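Local coordinates for putative uncharacterized protein (Emericella nidulans, PDB 3PGB), which probably oxidises primary amines as a copper amine oxidase, using a copper ion and a topaquinone cofactor made from one of its own tyrosines, at residues A[426-431]-A[443-448]; A[410-415]-A[475-480]; A[235-240]-A[392-397]. All blocks are in the same frame, centred on the assembly; numbering follows the deposited sequence.

Contact 1. Residues A[426-431]-A[443-448]. With NAG (2-acetamido-2-deoxy-beta-D-glucopyranose), chain H.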
loop_
_atom_site.group_PDB
_atom_site.type_symbol
_atom_site.label_atom_id
_atom_site.label_comp_id
_atom_site.label_asym_id
_atom_site.label_seq_id
_atom_site.Cartn_x
_atom_site.Cartn_y
_atom_site.Cartn_z
ATOM N N SER A 426 5.165 -14.883 -19.262
ATOM C CA SER A 426 5.701 -16.226 -19.445
ATOM C C SER A 426 5.328 -17.035 -18.205
ATOM O O SER A 426 5.239 -16.496 -17.107
ATOM C CB SER A 426 7.212 -16.219 -19.707
ATOM O OG SER A 426 7.950 -15.839 -18.568
ATOM N N TYR A 427 5.074 -18.321 -18.408
ATOM C CA TYR A 427 4.524 -19.182 -17.374
ATOM C C TYR A 427 5.418 -20.391 -17.196
ATOM O O TYR A 427 5.657 -21.127 -18.154
ATOM C CB TYR A 427 3.123 -19.655 -17.766
ATOM C CG TYR A 427 2.066 -18.576 -17.723
ATOM C CD1 TYR A 427 1.820 -17.771 -18.826
ATOM C CD2 TYR A 427 1.304 -18.366 -16.574
ATOM C CE1 TYR A 427 0.845 -16.774 -18.787
ATOM C CE2 TYR A 427 0.325 -17.372 -16.525
ATOM C CZ TYR A 427 0.099 -16.576 -17.633
ATOM O OH TYR A 427 -0.873 -15.583 -17.597
ATOM N N LEU A 428 5.912 -20.595 -15.976
ATOM C CA LEU A 428 6.699 -21.781 -15.650
ATOM C C LEU A 428 5.819 -22.834 -14.987
ATOM O O LEU A 428 4.711 -22.542 -14.534
ATOM C CB LEU A 428 7.859 -21.421 -14.724
ATOM C CG LEU A 428 8.894 -20.456 -15.291
ATOM C CD1 LEU A 428 9.852 -19.997 -14.195
ATOM C CD2 LEU A 428 9.655 -21.105 -16.448
ATOM N N ASN A 429 6.326 -24.062 -14.950
ATOM C CA ASN A 429 5.681 -25.152 -14.225
ATOM C C ASN A 429 6.192 -25.233 -12.790
ATOM O O ASN A 429 7.245 -24.682 -12.450
ATOM C CB ASN A 429 5.971 -26.491 -14.906
ATOM C CG ASN A 429 5.189 -26.693 -16.185
ATOM O OD1 ASN A 429 4.305 -25.906 -16.526
ATOM N ND2 ASN A 429 5.518 -27.774 -16.905
ATOM N N THR A 430 5.416 -25.913 -11.954
ATOM C CA THR A 430 5.882 -26.385 -10.659
ATOM C C THR A 430 5.319 -27.784 -10.469
ATOM O O THR A 430 4.266 -28.111 -11.015
ATOM C CB THR A 430 5.427 -25.482 -9.488
ATOM O OG1 THR A 430 3.999 -25.328 -9.500
ATOM C CG2 THR A 430 6.100 -24.114 -9.554
ATOM N N SER A 431 6.026 -28.614 -9.714
ATOM C CA SER A 431 5.535 -29.954 -9.397
ATOM C C SER A 431 5.682 -30.255 -7.919
ATOM O O SER A 431 6.380 -29.543 -7.190
ATOM C CB SER A 431 6.274 -31.013 -10.217
ATOM O OG SER A 431 7.668 -30.912 -10.024
ATOM N N ASP A 443 1.931 -24.275 -15.851
ATOM C CA ASP A 443 1.752 -22.830 -15.870
ATOM C C ASP A 443 1.132 -22.343 -14.563
ATOM O O ASP A 443 0.050 -21.743 -14.545
ATOM C CB ASP A 443 0.895 -22.418 -17.068
ATOM C CG ASP A 443 1.512 -22.824 -18.399
ATOM O OD1 ASP A 443 0.753 -22.949 -19.383
ATOM O OD2 ASP A 443 2.744 -23.012 -18.470
ATOM N N SER A 444 1.834 -22.630 -13.472
ATOM C CA SER A 444 1.419 -22.218 -12.135
ATOM C C SER A 444 2.255 -21.049 -11.597
ATOM O O SER A 444 1.810 -20.352 -10.699
ATOM C CB SER A 444 1.476 -23.404 -11.176
ATOM O OG SER A 444 2.584 -24.235 -11.460
ATOM N N LEU A 445 3.461 -20.848 -12.122
ATOM C CA LEU A 445 4.202 -19.607 -11.880
ATOM C C LEU A 445 4.002 -18.699 -13.084
ATOM O O LEU A 445 3.846 -19.181 -14.207
ATOM C CB LEU A 445 5.699 -19.861 -11.705
ATOM C CG LEU A 445 6.173 -20.596 -10.454
ATOM C CD1 LEU A 445 7.678 -20.846 -10.526
ATOM C CD2 LEU A 445 5.815 -19.826 -9.183
ATOM N N CYS A 446 4.006 -17.390 -12.860
ATOM C CA CYS A 446 4.042 -16.456 -13.974
ATOM C C CYS A 446 5.092 -15.373 -13.754
ATOM O O CYS A 446 5.452 -15.042 -12.617
ATOM C CB CYS A 446 2.654 -15.864 -14.250
ATOM S SG CYS A 446 2.067 -14.637 -13.091
ATOM N N LEU A 447 5.602 -14.860 -14.867
ATOM C CA LEU A 447 6.635 -13.843 -14.872
ATOM C C LEU A 447 6.175 -12.782 -15.846
ATOM O O LEU A 447 5.745 -13.112 -16.949
ATOM C CB LEU A 447 7.965 -14.432 -15.353
ATOM C CG LEU A 447 8.662 -15.472 -14.472
ATOM C CD1 LEU A 447 9.846 -16.082 -15.201
ATOM C CD2 LEU A 447 9.108 -14.841 -13.153
ATOM N N PHE A 448 6.262 -11.515 -15.460
ATOM C CA PHE A 448 5.883 -10.452 -16.372
ATOM C C PHE A 448 6.367 -9.076 -15.958
ATOM O O PHE A 448 6.471 -8.761 -14.770
ATOM C CB PHE A 448 4.358 -10.409 -16.544
ATOM C CG PHE A 448 3.608 -10.176 -15.266
ATOM C CD1 PHE A 448 3.289 -11.234 -14.430
ATOM C CD2 PHE A 448 3.216 -8.894 -14.899
ATOM C CE1 PHE A 448 2.592 -11.022 -13.250
ATOM C CE2 PHE A 448 2.521 -8.678 -13.720
ATOM C CZ PHE A 448 2.208 -9.743 -12.896
HETATM C C1 NAG H . 4.914 -28.210 -18.143
HETATM C C2 NAG H . 5.816 -28.003 -19.355
HETATM C C3 NAG H . 5.228 -28.631 -20.625
HETATM C C4 NAG H . 4.750 -30.061 -20.383
HETATM C C5 NAG H . 3.878 -30.102 -19.136
HETATM C C6 NAG H . 3.422 -31.519 -18.802
HETATM C C7 NAG H . 7.225 -26.115 -19.992
HETATM C C8 NAG H . 7.346 -24.622 -20.135
HETATM N N2 NAG H . 6.060 -26.582 -19.540
HETATM O O3 NAG H . 6.217 -28.661 -21.626
HETATM O O4 NAG H . 4.035 -30.543 -21.503
HETATM O O5 NAG H . 4.632 -29.593 -18.054
HETATM O O6 NAG H . 4.542 -32.288 -18.422
HETATM O O7 NAG H . 8.168 -26.849 -20.285
#
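Leu447 N and Ser426 O meet at 2.8 Å, and Ser426 N returns the bond to Leu447 O at 3.0 Å, closing an antiparallel hydrogen-bonded pair. Two residues on, the ladder changes: Leu428 O takes a bond from Leu445 N at 3.2 Å and a weak second one from Ser444 N. Leu428 N gives a weak bond to Leu445 O in return. Two residues of one strand, Ser444 and Leu445, are therefore set against the single Leu428, a classic beta bulge in the hairpin of strands 426-434 and 437-451, part of the enzyme domain of copper amine oxidases.

Polar side chains add further bonds. Ser444 OG receives the hydroxyl of Thr430, OG1 to OG 2.7 Å, and is also bonded to His441 O. At Asn429 the amide is used at both ends: ND2 is glycosylated, joined to C1 of the N-acetylglucosamine, while OD1 accepts from Asp443 N (3.0 Å, 163° at the hydrogen). With CG set beside its own backbone N (chi1 -75°), the amide swings back to Asp443 although its CB points away. Asp443 OD1 forms a salt bridge with Lys417, which also makes a cation-pi contact with Tyr427.

Apolar contacts lie on two faces. Leu428, Leu445 and Leu447 share one, where Leu428 CD1 meets Leu447 CD1 at 4.0 Å and Ile356 packs on Leu428 and Leu445; Thr430 CG2 presses on Leu445 CG at 3.6 Å. On the other, the Tyr427 ring brings CE2 to within 3.6 Å of Cys446 CB, beside the disulfide from Cys446 to Cys421.

Contact 2. Residues A[410-415]-A[475-480]; sequences PYAFEL and LRSVST
Tyr411 O is gripped from the strand by Thr480 N at 2.9 Å, a fairly straight bond (163° at the hydrogen). The same oxygen takes a weak bond from Phe413 N within its own segment, closing an inverse gamma turn centred on Ala412, and a CA-H...O contact from Ser479 CA at 3.2 Å. A matching contact runs the other way, Ala412 CA to Val478 O at 3.4 Å, so the turn lies against the last residues of strand 464-479. This strand ends shortly before the topaquinone at Tyr484, and the Tyr411 side chain is about 8 Å from that of the predicted proton acceptor Asp403.

Side chains add to the contact. Thr480 O comes within 3.2 Å of Tyr411 CB and also approaches CE2 of the Phe413 ring; one face of that ring is covered by Tyr411 CA, over its centre. Leu415 has CG beside its backbone N (chi1 -57°), which drops CD2 onto Val478, 3.8 Å from CB. Ala412 CB rests near Ser479 OG, while Thr480 OG1 is bonded to Asp485. Arg458 of the second subunit packs on Val478 and Thr480.

The Ser479 hydroxyl adds a tie to Phe408 O, just ahead of 410-415. The one hydrogen bond between the segments themselves is main chain to main chain, so it does not depend on the identity of either side chain.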
loop_
_atom_site.group_PDB
_atom_site.type_symbol
_atom_site.label_atom_id
_atom_site.label_comp_id
_atom_site.label_asym_id
_atom_site.label_seq_id
_atom_site.Cartn_x
_atom_site.Cartn_y
_atom_site.Cartn_z
ATOM N N PRO A 410 1.281 -28.285 -3.129
ATOM C CA PRO A 410 0.261 -29.146 -3.744
ATOM C C PRO A 410 -0.929 -28.390 -4.340
ATOM O O PRO A 410 -1.596 -28.897 -5.248
ATOM C CB PRO A 410 -0.214 -30.021 -2.573
ATOM C CG PRO A 410 0.876 -29.984 -1.600
ATOM C CD PRO A 410 1.477 -28.618 -1.709
ATOM N N TYR A 411 -1.202 -27.200 -3.816
ATOM C CA TYR A 411 -2.357 -26.421 -4.243
ATOM C C TYR A 411 -1.950 -25.156 -4.993
ATOM O O TYR A 411 -2.710 -24.197 -5.049
ATOM C CB TYR A 411 -3.228 -26.088 -3.031
ATOM C CG TYR A 411 -3.532 -27.306 -2.196
ATOM C CD1 TYR A 411 -4.468 -28.245 -2.616
ATOM C CD2 TYR A 411 -2.867 -27.536 -1.001
ATOM C CE1 TYR A 411 -4.741 -29.374 -1.863
ATOM C CE2 TYR A 411 -3.131 -28.662 -0.236
ATOM C CZ TYR A 411 -4.071 -29.575 -0.675
ATOM O OH TYR A 411 -4.345 -30.690 0.075
ATOM N N ALA A 412 -0.756 -25.169 -5.576
ATOM C CA ALA A 412 -0.316 -24.094 -6.462
ATOM C C ALA A 412 -0.802 -24.394 -7.888
ATOM O O ALA A 412 -0.001 -24.642 -8.787
ATOM C CB ALA A 412 1.199 -23.953 -6.418
ATOM N N PHE A 413 -2.120 -24.361 -8.079
ATOM C CA PHE A 413 -2.750 -24.792 -9.324
ATOM C C PHE A 413 -2.404 -23.898 -10.516
ATOM O O PHE A 413 -1.860 -22.812 -10.356
ATOM C CB PHE A 413 -4.271 -24.822 -9.168
ATOM C CG PHE A 413 -4.764 -25.794 -8.135
ATOM C CD1 PHE A 413 -4.408 -27.136 -8.195
ATOM C CD2 PHE A 413 -5.606 -25.373 -7.111
ATOM C CE1 PHE A 413 -4.877 -28.039 -7.246
ATOM C CE2 PHE A 413 -6.080 -26.269 -6.159
ATOM C CZ PHE A 413 -5.718 -27.599 -6.224
ATOM N N GLU A 414 -2.729 -24.372 -11.714
ATOM C CA GLU A 414 -2.512 -23.598 -12.936
ATOM C C GLU A 414 -3.292 -22.283 -12.857
ATOM O O GLU A 414 -4.422 -22.255 -12.379
ATOM C CB GLU A 414 -2.939 -24.417 -14.164
ATOM C CG GLU A 414 -2.843 -23.689 -15.513
ATOM C CD GLU A 414 -3.071 -24.614 -16.707
ATOM O OE1 GLU A 414 -3.607 -25.731 -16.518
ATOM O OE2 GLU A 414 -2.727 -24.216 -17.839
ATOM N N LEU A 415 -2.668 -21.203 -13.314
ATOM C CA LEU A 415 -3.276 -19.872 -13.293
ATOM C C LEU A 415 -4.179 -19.669 -14.506
ATOM O O LEU A 415 -3.946 -20.256 -15.564
ATOM C CB LEU A 415 -2.179 -18.805 -13.284
ATOM C CG LEU A 415 -1.182 -18.901 -12.128
ATOM C CD1 LEU A 415 -0.121 -17.819 -12.238
ATOM C CD2 LEU A 415 -1.904 -18.800 -10.790
ATOM N N LEU A 475 7.173 -11.822 -10.169
ATOM C CA LEU A 475 7.116 -13.283 -10.154
ATOM C C LEU A 475 5.968 -13.638 -9.245
ATOM O O LEU A 475 5.930 -13.173 -8.105
ATOM C CB LEU A 475 8.415 -13.888 -9.611
ATOM C CG LEU A 475 8.419 -15.390 -9.259
ATOM C CD1 LEU A 475 7.819 -16.249 -10.373
ATOM C CD2 LEU A 475 9.828 -15.867 -8.937
ATOM N N ARG A 476 5.032 -14.448 -9.730
ATOM C CA ARG A 476 3.827 -14.719 -8.957
ATOM C C ARG A 476 3.424 -16.189 -8.889
ATOM O O ARG A 476 3.605 -16.950 -9.834
ATOM C CB ARG A 476 2.675 -13.890 -9.508
ATOM C CG ARG A 476 1.323 -14.194 -8.909
ATOM C CD ARG A 476 0.304 -13.197 -9.385
ATOM N NE ARG A 476 0.654 -11.826 -9.015
ATOM C CZ ARG A 476 0.082 -10.738 -9.525
ATOM N NH1 ARG A 476 -0.877 -10.839 -10.445
ATOM N NH2 ARG A 476 0.473 -9.533 -9.116
ATOM N N SER A 477 2.875 -16.553 -7.733
ATOM C CA SER A 477 2.291 -17.860 -7.494
ATOM C C SER A 477 0.973 -17.656 -6.760
ATOM O O SER A 477 0.791 -16.655 -6.064
ATOM C CB SER A 477 3.226 -18.718 -6.646
ATOM O OG SER A 477 2.586 -19.924 -6.243
ATOM N N VAL A 478 0.057 -18.602 -6.932
ATOM C CA VAL A 478 -1.190 -18.598 -6.191
ATOM C C VAL A 478 -1.462 -19.996 -5.683
ATOM O O VAL A 478 -1.567 -20.924 -6.480
ATOM C CB VAL A 478 -2.380 -18.163 -7.062
ATOM C CG1 VAL A 478 -3.684 -18.275 -6.271
ATOM C CG2 VAL A 478 -2.175 -16.743 -7.579
ATOM N N SER A 479 -1.561 -20.136 -4.361
ATOM C CA SER A 479 -1.946 -21.394 -3.735
ATOM C C SER A 479 -3.365 -21.274 -3.209
ATOM O O SER A 479 -3.720 -20.269 -2.596
ATOM C CB SER A 479 -1.003 -21.746 -2.592
ATOM O OG SER A 479 0.230 -22.236 -3.072
ATOM N N THR A 480 -4.178 -22.295 -3.465
ATOM C CA THR A 480 -5.543 -22.343 -2.963
ATOM C C THR A 480 -5.702 -23.553 -2.057
ATOM O O THR A 480 -6.009 -24.644 -2.519
ATOM C CB THR A 480 -6.575 -22.405 -4.103
ATOM O OG1 THR A 480 -6.395 -21.284 -4.973
ATOM C CG2 THR A 480 -7.998 -22.396 -3.547
#

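Contact 3. Residues A[235-240]-A[392-397]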
loop_
_atom_site.group_PDB
_atom_site.type_symbol
_atom_site.label_atom_id
_atom_site.label_comp_id
_atom_site.label_asym_id
_atom_site.label_seq_id
_atom_site.Cartn_x
_atom_site.Cartn_y
_atom_site.Cartn_z
ATOM N N ILE A 235 -8.030 -34.370 22.066
ATOM C CA ILE A 235 -9.459 -34.043 22.115
ATOM C C ILE A 235 -9.925 -33.298 20.864
ATOM O O ILE A 235 -9.221 -32.440 20.337
ATOM C CB ILE A 235 -9.803 -33.221 23.396
ATOM C CG1 ILE A 235 -9.785 -34.133 24.632
ATOM C CG2 ILE A 235 -11.159 -32.549 23.272
ATOM C CD1 ILE A 235 -10.094 -33.417 25.943
ATOM N N ARG A 236 -11.129 -33.647 20.418
ATOM C CA ARG A 236 -11.759 -33.088 19.232
ATOM C C ARG A 236 -12.958 -32.242 19.631
ATOM O O ARG A 236 -13.653 -32.564 20.588
ATOM C CB ARG A 236 -12.304 -34.212 18.348
ATOM C CG ARG A 236 -11.382 -34.754 17.270
ATOM C CD ARG A 236 -12.202 -35.100 16.040
ATOM N NE ARG A 236 -11.372 -35.530 14.925
ATOM C CZ ARG A 236 -11.659 -35.334 13.638
ATOM N NH1 ARG A 236 -12.767 -34.695 13.261
ATOM N NH2 ARG A 236 -10.813 -35.773 12.712
ATOM N N TRP A 237 -13.197 -31.172 18.880
ATOM C CA TRP A 237 -14.467 -30.452 18.882
ATOM C C TRP A 237 -14.926 -30.400 17.430
ATOM O O TRP A 237 -14.213 -29.869 16.577
ATOM C CB TRP A 237 -14.289 -29.025 19.401
ATOM C CG TRP A 237 -14.569 -28.828 20.866
ATOM C CD1 TRP A 237 -13.657 -28.582 21.851
ATOM C CD2 TRP A 237 -15.853 -28.820 21.500
ATOM N NE1 TRP A 237 -14.289 -28.432 23.054
ATOM C CE2 TRP A 237 -15.638 -28.573 22.871
ATOM C CE3 TRP A 237 -17.164 -29.009 21.043
ATOM C CZ2 TRP A 237 -16.684 -28.509 23.792
ATOM C CZ3 TRP A 237 -18.206 -28.948 21.962
ATOM C CH2 TRP A 237 -17.957 -28.698 23.320
ATOM N N ASP A 238 -16.099 -30.951 17.140
ATOM C CA ASP A 238 -16.609 -30.994 15.773
ATOM C C ASP A 238 -17.977 -30.343 15.662
ATOM O O ASP A 238 -18.692 -30.191 16.652
ATOM C CB ASP A 238 -16.686 -32.434 15.275
ATOM C CG ASP A 238 -15.330 -33.102 15.219
ATOM O OD1 ASP A 238 -14.522 -32.734 14.347
ATOM O OD2 ASP A 238 -15.074 -33.997 16.047
ATOM N N MET A 239 -18.333 -29.983 14.435
ATOM C CA MET A 239 -19.567 -29.265 14.147
ATOM C C MET A 239 -20.227 -29.870 12.915
ATOM O O MET A 239 -19.544 -30.395 12.037
ATOM C CB MET A 239 -19.235 -27.800 13.884
ATOM C CG MET A 239 -20.409 -26.851 13.880
ATOM S SD MET A 239 -19.896 -25.265 13.187
ATOM C CE MET A 239 -21.186 -24.205 13.786
ATOM N N PHE A 240 -21.551 -29.798 12.849
ATOM C CA PHE A 240 -22.259 -30.143 11.625
ATOM C C PHE A 240 -22.215 -28.954 10.654
ATOM O O PHE A 240 -22.331 -27.807 11.073
ATOM C CB PHE A 240 -23.705 -30.548 11.925
ATOM C CG PHE A 240 -23.832 -31.910 12.555
ATOM C CD1 PHE A 240 -24.157 -33.018 11.782
ATOM C CD2 PHE A 240 -23.616 -32.085 13.918
ATOM C CE1 PHE A 240 -24.273 -34.274 12.353
ATOM C CE2 PHE A 240 -23.725 -33.339 14.497
ATOM C CZ PHE A 240 -24.062 -34.435 13.715
ATOM N N ASN A 392 -17.291 -17.460 20.090
ATOM C CA ASN A 392 -17.986 -17.923 21.283
ATOM C C ASN A 392 -18.337 -19.410 21.191
ATOM O O ASN A 392 -18.934 -19.955 22.111
ATOM C CB ASN A 392 -19.255 -17.094 21.520
ATOM C CG ASN A 392 -19.748 -17.156 22.960
ATOM O OD1 ASN A 392 -18.997 -17.490 23.876
ATOM N ND2 ASN A 392 -21.014 -16.818 23.166
ATOM N N ASP A 393 -17.976 -20.063 20.084
ATOM C CA ASP A 393 -18.171 -21.503 19.928
ATOM C C ASP A 393 -16.809 -22.203 19.939
ATOM O O ASP A 393 -15.803 -21.579 19.632
ATOM C CB ASP A 393 -18.991 -21.810 18.664
ATOM C CG ASP A 393 -18.182 -21.722 17.371
ATOM O OD1 ASP A 393 -17.182 -22.459 17.223
ATOM O OD2 ASP A 393 -18.590 -20.950 16.473
ATOM N N PRO A 394 -16.768 -23.495 20.310
ATOM C CA PRO A 394 -15.490 -24.173 20.527
ATOM C C PRO A 394 -14.716 -24.536 19.263
ATOM O O PRO A 394 -13.493 -24.653 19.311
ATOM C CB PRO A 394 -15.902 -25.457 21.244
ATOM C CG PRO A 394 -17.269 -25.743 20.736
ATOM C CD PRO A 394 -17.911 -24.409 20.494
ATOM N N VAL A 395 -15.413 -24.747 18.153
ATOM C CA VAL A 395 -14.740 -25.100 16.911
ATOM C C VAL A 395 -13.966 -23.893 16.375
ATOM O O VAL A 395 -12.743 -23.958 16.193
ATOM C CB VAL A 395 -15.732 -25.643 15.861
ATOM C CG1 VAL A 395 -15.136 -25.564 14.447
ATOM C CG2 VAL A 395 -16.133 -27.082 16.213
ATOM N N GLN A 396 -14.675 -22.794 16.148
ATOM C CA GLN A 396 -14.049 -21.570 15.650
ATOM C C GLN A 396 -13.077 -20.967 16.643
ATOM O O GLN A 396 -12.073 -20.382 16.235
ATOM C CB GLN A 396 -15.099 -20.523 15.262
ATOM C CG GLN A 396 -15.745 -20.785 13.925
ATOM C CD GLN A 396 -14.750 -20.723 12.798
ATOM O OE1 GLN A 396 -14.335 -19.641 12.384
ATOM N NE2 GLN A 396 -14.348 -21.890 12.300
ATOM N N SER A 397 -13.366 -21.109 17.935
ATOM C CA SER A 397 -12.439 -20.652 18.978
ATOM C C SER A 397 -11.093 -21.376 18.902
ATOM O O SER A 397 -10.055 -20.797 19.192
ATOM C CB SER A 397 -13.050 -20.838 20.371
ATOM O OG SER A 397 -12.145 -20.453 21.390
#
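With chi1 at -95° and chi2 at 109°, the indole of Trp237 stands up from its strand and turns a broad face to Pro394, the first residue of helix 394-398. Val395 has CG2 anti to its carbonyl carbon, and this branch reaches back to the strand.

The proline lies across the indole at about a right angle. Its CB sits 3.5 Å from the centroid of the five-membered ring of Trp237, only 15° off the normal, a CH-pi contact over the face. Pro394 CG slides outward over the six-membered ring and comes within 3.3 Å of Trp237 CE3. Two neighbouring methylenes therefore cover both rings of one indole. Beside them, Val395 CG2 settles on the strand backbone, 3.4 Å from Trp237 O, and also meets Met239 CB at 3.9 Å.

No hydrogen bond crosses between the segments, but each has one of its own. Asp393 is the N-cap of the helix: its OD1 accepts from Gln396 N at 2.7 Å, capping the first turn, the one that carries Pro394 and Val395. In 235-240, Arg236 NH1 bridges to Asp238 OD1 at 2.8 Å, on the side of the strand turned from the helix.

Trp228 meets the Trp237 indole edge to face, and Trp565 of the second subunit packs on both Trp237 and Pro394. The arrangement is a CH-pi contact of a proline over a tryptophan face, joining an antiparallel five-stranded sheet of the N-terminal part to a short capped helix of the copper amine oxidase enzyme domain, at the dimer interface.

How the contacts relate
From the N terminus, strand 235-242 comes first, and contact 3 closes a long excursion when helix 394-398 returns to it, tying a smaller five-stranded sheet to the enzyme domain. The chain then runs on to 410-415, which opens the loop that contact 2 shuts at 475-480. Contact 1, the 426-448 hairpin, falls wholly within that loop. Contacts 1 and 2 touch, their centres 9 Å apart: Cys446 O probably bonds to Arg476 N, and Asp443 O to Leu415 N, joining hairpin, neighbouring strand and loop. Contact 3 lies about 30 Å from contact 2, centre to centre, yet both meet the second subunit.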